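Local coordinates for protein ciona betagamma-crystallin (Ciona intestinalis, PDB 2BV2) that binds two calcium ions in a single betagamma-crystallin domain and probably serves as a structural component of the neuroectodermal visual system, at residues Ile4-Val9 / Val34-Val39; Gly12-Glu17 / His28-Ile33; Ser41-Val46 / Lys58-Lys63. All blocks are in the same frame, centred on the assembly; numbering follows the deposited sequence.

Contact 1 (Ile4-Val9 / Val34-Val39); sequences ILFEDV and VSSIIV. With CA (calcium ion), chain C.
Ile4-Phe6 and Ser36-Val39 run side by side as antiparallel strands, 167° apart in direction and 4.9 Å between axes at closest approach. Ile4 and Ile38 exchange two nearly straight backbone hydrogen bonds. At Phe6 the pattern changes. Its O takes the N-H of Ser35 at 2.9 Å and only a weak bond from Ser36 N at 3.4 Å, because Ser35 and Ser36 both face Phe6 in a classic beta bulge.

Ser36 holds the turn beyond the strand. Its OG sits between the backbone N and carbonyl carbon (chi1 62°) and donates to Asp8 O at 2.7 Å, in the carbonyl plane. The same OG is also hydrogen-bonded to Phe11 N. The Phe6 ring lies on this face of the sheet, where its CE2 meets Ile38 CG1 at 3.8 Å as the two side chains cross. On the other face Leu5 and Ile37 lie alongside each other, pointing the same way, with CD2 to CG1 at 4.0 Å. Val34 CG2 packs against Leu5 CB.

At the end of the strand pair, Glu7 O binds a calcium ion at 2.3 Å and Ser35 OG binds it at 2.4 Å. Ser35 OG is also hydrogen-bonded to Asp74 OD1. Ile33 and Asp75 complete the protein ligands of this calcium site, in a betagamma-crystallin Greek key domain.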
# COMPACT_ATOMS: atom_id res chain seq x y z
N ILE A 4 -2.72 -2.71 -5.91
CA ILE A 4 -2.98 -3.99 -5.25
C ILE A 4 -1.98 -4.17 -4.10
O ILE A 4 -0.76 -4.18 -4.31
CB ILE A 4 -2.86 -5.16 -6.22
CG1 ILE A 4 -3.81 -4.98 -7.41
CG2 ILE A 4 -3.14 -6.47 -5.52
CD1 ILE A 4 -3.43 -5.83 -8.61
N LEU A 5 -2.53 -4.33 -2.89
CA LEU A 5 -1.76 -4.49 -1.67
C LEU A 5 -1.72 -5.96 -1.32
O LEU A 5 -2.74 -6.63 -1.42
CB LEU A 5 -2.44 -3.75 -0.53
CG LEU A 5 -2.78 -2.27 -0.73
CD1 LEU A 5 -3.48 -1.73 0.49
CD2 LEU A 5 -1.58 -1.39 -1.09
N PHE A 6 -0.55 -6.45 -0.89
CA PHE A 6 -0.36 -7.86 -0.58
C PHE A 6 0.11 -8.05 0.84
O PHE A 6 0.99 -7.33 1.29
CB PHE A 6 0.69 -8.48 -1.51
CG PHE A 6 0.24 -8.62 -2.93
CD1 PHE A 6 -0.32 -9.80 -3.40
CD2 PHE A 6 0.41 -7.57 -3.81
CE1 PHE A 6 -0.75 -9.91 -4.73
CE2 PHE A 6 -0.03 -7.67 -5.14
CZ PHE A 6 -0.59 -8.82 -5.60
N GLU A 7 -0.40 -9.10 1.48
CA GLU A 7 -0.04 -9.44 2.86
C GLU A 7 1.41 -9.87 3.01
O GLU A 7 2.07 -9.51 4.01
CB GLU A 7 -0.98 -10.56 3.32
CG GLU A 7 -0.70 -11.16 4.69
CD GLU A 7 -1.05 -12.64 4.76
OE1 GLU A 7 -1.49 -13.18 3.73
OE2 GLU A 7 -0.88 -13.27 5.82
N ASP A 8 1.91 -10.64 2.04
CA ASP A 8 3.27 -11.16 2.07
C ASP A 8 4.16 -10.52 0.99
O ASP A 8 3.69 -10.03 -0.01
CB ASP A 8 3.28 -12.67 1.85
CG ASP A 8 2.46 -13.44 2.88
OD1 ASP A 8 2.17 -12.89 3.98
OD2 ASP A 8 2.09 -14.61 2.58
N VAL A 9 5.47 -10.61 1.21
CA VAL A 9 6.45 -10.23 0.21
C VAL A 9 6.28 -11.04 -1.08
O VAL A 9 5.64 -12.12 -1.11
CB VAL A 9 7.91 -10.36 0.73
CG1 VAL A 9 8.12 -9.50 1.95
CG2 VAL A 9 8.28 -11.81 1.01
N VAL A 34 0.70 -5.07 5.23
CA VAL A 34 1.19 -5.07 3.85
C VAL A 34 2.71 -5.24 3.77
O VAL A 34 3.47 -4.58 4.48
CB VAL A 34 0.76 -3.80 3.10
CG1 VAL A 34 1.52 -3.65 1.75
CG2 VAL A 34 -0.74 -3.79 2.86
N SER A 35 3.14 -6.17 2.91
CA SER A 35 4.54 -6.47 2.72
C SER A 35 5.00 -6.41 1.25
O SER A 35 6.19 -6.45 1.00
CB SER A 35 4.82 -7.84 3.33
OG SER A 35 4.58 -7.86 4.73
N SER A 36 4.08 -6.37 0.28
CA SER A 36 4.42 -6.03 -1.09
C SER A 36 3.24 -5.36 -1.79
O SER A 36 2.10 -5.40 -1.30
CB SER A 36 4.85 -7.28 -1.87
OG SER A 36 3.81 -8.23 -1.97
N ILE A 37 3.53 -4.72 -2.93
CA ILE A 37 2.56 -3.87 -3.62
C ILE A 37 2.78 -3.94 -5.12
O ILE A 37 3.91 -3.96 -5.58
CB ILE A 37 2.67 -2.38 -3.17
CG1 ILE A 37 2.31 -2.20 -1.69
CG2 ILE A 37 1.78 -1.48 -4.05
CD1 ILE A 37 2.49 -0.76 -1.21
N ILE A 38 1.68 -3.97 -5.88
CA ILE A 38 1.72 -3.77 -7.31
C ILE A 38 0.87 -2.56 -7.64
O ILE A 38 -0.32 -2.51 -7.30
CB ILE A 38 1.18 -4.99 -8.08
CG1 ILE A 38 2.13 -6.18 -7.86
CG2 ILE A 38 1.03 -4.63 -9.59
CD1 ILE A 38 1.71 -7.46 -8.55
N VAL A 39 1.47 -1.56 -8.29
CA VAL A 39 0.69 -0.45 -8.83
C VAL A 39 0.44 -0.76 -10.30
O VAL A 39 1.37 -0.76 -11.10
CB VAL A 39 1.39 0.90 -8.66
CG1 VAL A 39 0.58 2.02 -9.30
CG2 VAL A 39 1.62 1.23 -7.20
CA CA C . 2.88 -8.88 6.06
O HOH W 1 4.69 -9.46 7.43

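Contact 2 (Gly12-Glu17 / His28-Ile33). With CA (calcium ion), chain D; CA (calcium ion), chain C.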
# COMPACT_ATOMS: atom_id res chain seq x y z
N GLY A 12 2.69 -12.47 -2.48
CA GLY A 12 2.01 -13.60 -1.87
C GLY A 12 0.94 -13.22 -0.87
O GLY A 12 0.77 -12.04 -0.49
N GLY A 13 0.22 -14.23 -0.41
CA GLY A 13 -0.76 -14.03 0.65
C GLY A 13 -2.00 -13.31 0.19
O GLY A 13 -2.27 -13.21 -1.02
N LYS A 14 -2.74 -12.78 1.16
CA LYS A 14 -3.99 -12.07 0.90
C LYS A 14 -3.74 -10.77 0.11
O LYS A 14 -2.73 -10.07 0.31
CB LYS A 14 -4.69 -11.75 2.21
CG LYS A 14 -6.15 -11.41 2.11
CD LYS A 14 -6.78 -11.28 3.53
CE LYS A 14 -8.30 -11.10 3.49
NZ LYS A 14 -8.90 -10.88 4.85
N LYS A 15 -4.65 -10.45 -0.80
CA LYS A 15 -4.49 -9.23 -1.57
C LYS A 15 -5.73 -8.37 -1.50
O LYS A 15 -6.84 -8.88 -1.29
CB LYS A 15 -4.08 -9.51 -3.01
CG LYS A 15 -5.03 -10.33 -3.82
CD LYS A 15 -4.41 -10.63 -5.18
CE LYS A 15 -5.45 -11.07 -6.19
NZ LYS A 15 -4.81 -11.51 -7.48
N LEU A 16 -5.52 -7.06 -1.66
CA LEU A 16 -6.59 -6.06 -1.67
C LEU A 16 -6.33 -5.14 -2.84
O LEU A 16 -5.31 -4.45 -2.89
CB LEU A 16 -6.59 -5.24 -0.38
CG LEU A 16 -7.65 -4.15 -0.27
CD1 LEU A 16 -9.02 -4.78 -0.24
CD2 LEU A 16 -7.45 -3.28 0.94
N GLU A 17 -7.27 -5.13 -3.80
CA GLU A 17 -7.19 -4.21 -4.94
C GLU A 17 -8.02 -2.97 -4.63
O GLU A 17 -9.17 -3.09 -4.21
CB GLU A 17 -7.71 -4.86 -6.22
CG GLU A 17 -7.54 -3.98 -7.44
CD GLU A 17 -8.13 -4.59 -8.69
OE1 GLU A 17 -7.81 -5.76 -8.98
OE2 GLU A 17 -8.92 -3.88 -9.38
N HIS A 28 -10.96 -2.61 5.64
CA HIS A 28 -10.78 -3.81 4.81
C HIS A 28 -9.86 -4.87 5.42
O HIS A 28 -9.45 -5.80 4.73
CB HIS A 28 -10.25 -3.39 3.44
CG HIS A 28 -11.21 -2.53 2.68
ND1 HIS A 28 -10.91 -1.26 2.27
CD2 HIS A 28 -12.48 -2.77 2.28
CE1 HIS A 28 -11.94 -0.74 1.63
NE2 HIS A 28 -12.91 -1.64 1.63
N GLY A 29 -9.55 -4.75 6.71
CA GLY A 29 -8.73 -5.75 7.40
C GLY A 29 -7.29 -5.79 6.93
O GLY A 29 -6.62 -6.83 7.02
N PHE A 30 -6.79 -4.65 6.44
CA PHE A 30 -5.47 -4.57 5.82
C PHE A 30 -4.53 -3.57 6.51
O PHE A 30 -3.54 -3.12 5.95
CB PHE A 30 -5.60 -4.27 4.33
CG PHE A 30 -5.29 -5.44 3.45
CD1 PHE A 30 -6.19 -6.47 3.32
CD2 PHE A 30 -4.07 -5.51 2.76
CE1 PHE A 30 -5.89 -7.56 2.53
CE2 PHE A 30 -3.78 -6.60 1.99
CZ PHE A 30 -4.69 -7.62 1.86
N ASN A 31 -4.86 -3.22 7.74
CA ASN A 31 -4.00 -2.35 8.52
C ASN A 31 -2.81 -3.13 9.06
O ASN A 31 -2.98 -4.20 9.65
CB ASN A 31 -4.75 -1.72 9.70
CG ASN A 31 -3.98 -0.58 10.32
OD1 ASN A 31 -3.66 0.39 9.63
ND2 ASN A 31 -3.65 -0.70 11.60
N ASP A 32 -1.63 -2.58 8.85
CA ASP A 32 -0.38 -3.09 9.40
C ASP A 32 -0.08 -4.54 9.04
O ASP A 32 0.44 -5.30 9.86
CB ASP A 32 -0.31 -2.88 10.91
CG ASP A 32 -0.26 -1.41 11.29
OD1 ASP A 32 -0.07 -0.56 10.40
OD2 ASP A 32 -0.39 -1.10 12.49
N ILE A 33 -0.41 -4.92 7.80
CA ILE A 33 0.00 -6.22 7.28
C ILE A 33 0.69 -6.20 5.93
O ILE A 33 1.18 -7.24 5.52
CB ILE A 33 -1.18 -7.21 7.16
CG1 ILE A 33 -2.20 -6.76 6.12
CG2 ILE A 33 -1.85 -7.42 8.52
CD1 ILE A 33 -3.24 -7.83 5.85
CA CA D . 0.52 1.83 10.40
CA CA C . 2.88 -8.88 6.06
O HOH W 2 -7.44 -9.47 6.92
O HOH W 1 4.69 -9.46 7.43
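Leu16 lays its CB over the centre of one face of the Phe30 ring. The CB is 3.7 Å from the ring centroid and 7° off the ring normal, a CH-pi contact. The two side chains run antiparallel past each other. With CG anti to the backbone N (chi1 179°), the Leu16 branch runs on past the ring, and CD2 reaches His28 CB at 3.8 Å. There the side chain of Leu16 lies square across that of His28.

The opposite face of the ring is covered by Ile33, whose CD1 sits over the middle of the face, 3.8 Å from the ring plane. Phe30 is thus sandwiched between two aliphatic side chains. Its outer end points at the backbone of the other segment, and CZ comes within 3.5 Å of Lys14 O, which lies at the ring edge.

Lys14 runs beside the ring, with its CG 3.9 Å from Phe30 CE1. Its chain is extended, and its NZ donates to a water at 2.9 Å. That water in turn donates to Gly29 O, so the polar link between the segments is indirect. No direct hydrogen bond joins them.

Beyond the ring, the same loop supplies ligands to two calcium ions, Asp32 through OD1 and Ile33 through its backbone O. Phe30 also touches Leu5 of strand 2-6. The contact lies near the surface, where the long loop between strands 15-18 and 36-41 folds back against strand 15-18, an outermost strand of the four-stranded sheet, with strand 2-6 beside it.

Contact 3 (Ser41-Val46 / Lys58-Lys63). With SO4 (sulfate ion), chain F.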
# COMPACT_ATOMS: atom_id res chain seq x y z
N SER A 41 -1.87 1.02 -12.28
CA SER A 41 -1.99 2.33 -12.92
C SER A 41 -2.10 3.40 -11.87
O SER A 41 -2.48 3.13 -10.74
CB SER A 41 -3.24 2.37 -13.81
OG SER A 41 -4.40 2.07 -13.06
N GLY A 42 -1.76 4.63 -12.26
CA GLY A 42 -1.85 5.78 -11.39
C GLY A 42 -0.62 5.94 -10.54
O GLY A 42 0.20 5.03 -10.45
N THR A 43 -0.47 7.13 -9.96
CA THR A 43 0.54 7.37 -8.94
C THR A 43 -0.19 7.37 -7.60
O THR A 43 -1.29 7.91 -7.49
CB THR A 43 1.29 8.70 -9.14
OG1 THR A 43 1.94 8.71 -10.42
CG2 THR A 43 2.34 8.88 -8.06
N TRP A 44 0.41 6.71 -6.61
CA TRP A 44 -0.20 6.50 -5.29
C TRP A 44 0.76 6.92 -4.19
O TRP A 44 1.95 6.74 -4.33
CB TRP A 44 -0.55 5.02 -5.10
CG TRP A 44 -1.67 4.59 -6.01
CD1 TRP A 44 -1.59 4.23 -7.30
CD2 TRP A 44 -3.05 4.45 -5.64
NE1 TRP A 44 -2.83 3.91 -7.79
CE2 TRP A 44 -3.74 4.03 -6.78
CE3 TRP A 44 -3.76 4.65 -4.45
CZ2 TRP A 44 -5.11 3.79 -6.77
CZ3 TRP A 44 -5.11 4.42 -4.44
CH2 TRP A 44 -5.78 4.00 -5.60
N PHE A 45 0.22 7.51 -3.13
CA PHE A 45 0.97 7.71 -1.91
C PHE A 45 0.44 6.73 -0.87
O PHE A 45 -0.77 6.65 -0.64
CB PHE A 45 0.80 9.14 -1.39
CG PHE A 45 1.51 10.16 -2.24
CD1 PHE A 45 2.85 10.44 -2.04
CD2 PHE A 45 0.82 10.86 -3.22
CE1 PHE A 45 3.50 11.40 -2.82
CE2 PHE A 45 1.46 11.81 -4.00
CZ PHE A 45 2.81 12.08 -3.80
N VAL A 46 1.34 6.02 -0.21
CA VAL A 46 0.93 5.13 0.85
C VAL A 46 1.54 5.65 2.15
O VAL A 46 2.65 6.16 2.14
CB VAL A 46 1.34 3.66 0.56
CG1 VAL A 46 0.64 3.17 -0.70
CG2 VAL A 46 2.84 3.50 0.46
N LYS A 58 5.85 7.50 -2.18
CA LYS A 58 5.30 7.66 -3.52
C LYS A 58 5.60 6.46 -4.40
O LYS A 58 6.74 5.99 -4.47
CB LYS A 58 5.90 8.91 -4.17
CG LYS A 58 5.17 9.38 -5.41
CD LYS A 58 5.92 10.57 -6.00
CE LYS A 58 5.29 11.04 -7.27
NZ LYS A 58 6.17 12.03 -7.93
N LEU A 59 4.57 5.98 -5.08
CA LEU A 59 4.63 4.75 -5.85
C LEU A 59 4.03 5.05 -7.18
O LEU A 59 2.94 5.63 -7.25
CB LEU A 59 3.76 3.67 -5.19
CG LEU A 59 4.34 2.78 -4.11
CD1 LEU A 59 5.19 3.51 -3.14
CD2 LEU A 59 3.17 2.07 -3.44
N THR A 60 4.75 4.69 -8.24
CA THR A 60 4.27 4.80 -9.61
C THR A 60 4.10 3.39 -10.15
O THR A 60 4.54 2.42 -9.50
CB THR A 60 5.25 5.61 -10.47
OG1 THR A 60 6.54 4.98 -10.45
CG2 THR A 60 5.39 7.01 -9.92
N PRO A 61 3.44 3.24 -11.31
CA PRO A 61 3.18 1.92 -11.88
C PRO A 61 4.39 0.99 -11.90
O PRO A 61 5.48 1.38 -12.32
CB PRO A 61 2.69 2.25 -13.29
CG PRO A 61 1.99 3.55 -13.12
CD PRO A 61 2.89 4.31 -12.17
N GLY A 62 4.18 -0.24 -11.45
CA GLY A 62 5.26 -1.21 -11.30
C GLY A 62 5.05 -2.09 -10.09
O GLY A 62 4.07 -1.95 -9.36
N LYS A 63 6.00 -3.00 -9.89
CA LYS A 63 5.95 -3.96 -8.82
C LYS A 63 6.97 -3.61 -7.72
O LYS A 63 8.10 -3.20 -7.99
CB LYS A 63 6.20 -5.36 -9.35
CG LYS A 63 5.17 -5.80 -10.39
CD LYS A 63 5.35 -7.27 -10.80
CE LYS A 63 4.26 -7.72 -11.81
NZ LYS A 63 4.43 -9.12 -12.36
S SO4 F . -2.03 5.51 -16.12
O1 SO4 F . -1.75 5.72 -14.70
O2 SO4 F . -1.41 6.58 -16.89
O3 SO4 F . -1.49 4.22 -16.54
O4 SO4 F . -3.47 5.51 -16.33
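Two backbone hydrogen bonds hold Trp44 and Leu59 together as an antiparallel pair. Trp44 N gives to Leu59 O at 2.8 Å and 174°, and Leu59 N returns the bond to Trp44 O. A further hydrogen bond lies within 41-46: the indole NE1 of Trp44 donates to Ser41 O at 3.1 Å. The acceptor lies in the indole plane, and this bond ties the ring to the end of strand 36-41.

Apolar contacts lie on both faces of the hairpin. Val46 CG1 meets Leu59 CD2 at 3.9 Å, the two side chains roughly perpendicular, on the side facing Ile37 and Val39. On the other face the extended Lys58 chain passes at a slant by the Phe45 ring, CG to CE1 at 3.7 Å. Its CE also touches Thr43 CG2.

Where the two connections meet, Pro61 CD packs 3.3 Å from Gly42 O. That oxygen is buried here and has no polar partner in the model. Gly42 N does have one: it donates to a sulfate ion, probably from the crystallisation liquor.

The chemistry therefore divides by face. Leu59 and Val46 are buried in the domain, while Lys58 uses its aliphatic stem for packing on an exposed surface.

Contact 1 is the buried one and lies nearest the centre of the chain. Contact 2 is at the surface, and contact 3 is partly buried. All three reach the four-stranded sheet; contact 3 also holds strands 44-47 and 56-59 of the three-stranded one. Contacts 1 and 2 share the first Greek key and one calcium ion. Leu5 N to Leu16 O joins strands 2-6 and 15-18, and Glu7 N to Lys14 O continues the pairing just beyond them. Contact 3 lies mainly in the second Greek key; Gly62 O meets Val39 N and Leu59 packs on Ile37. Contacts 1 and 3 use direct backbone bonds, whereas contact 2 relies on ring packing and a water. Contacts 2 and 3 do not touch.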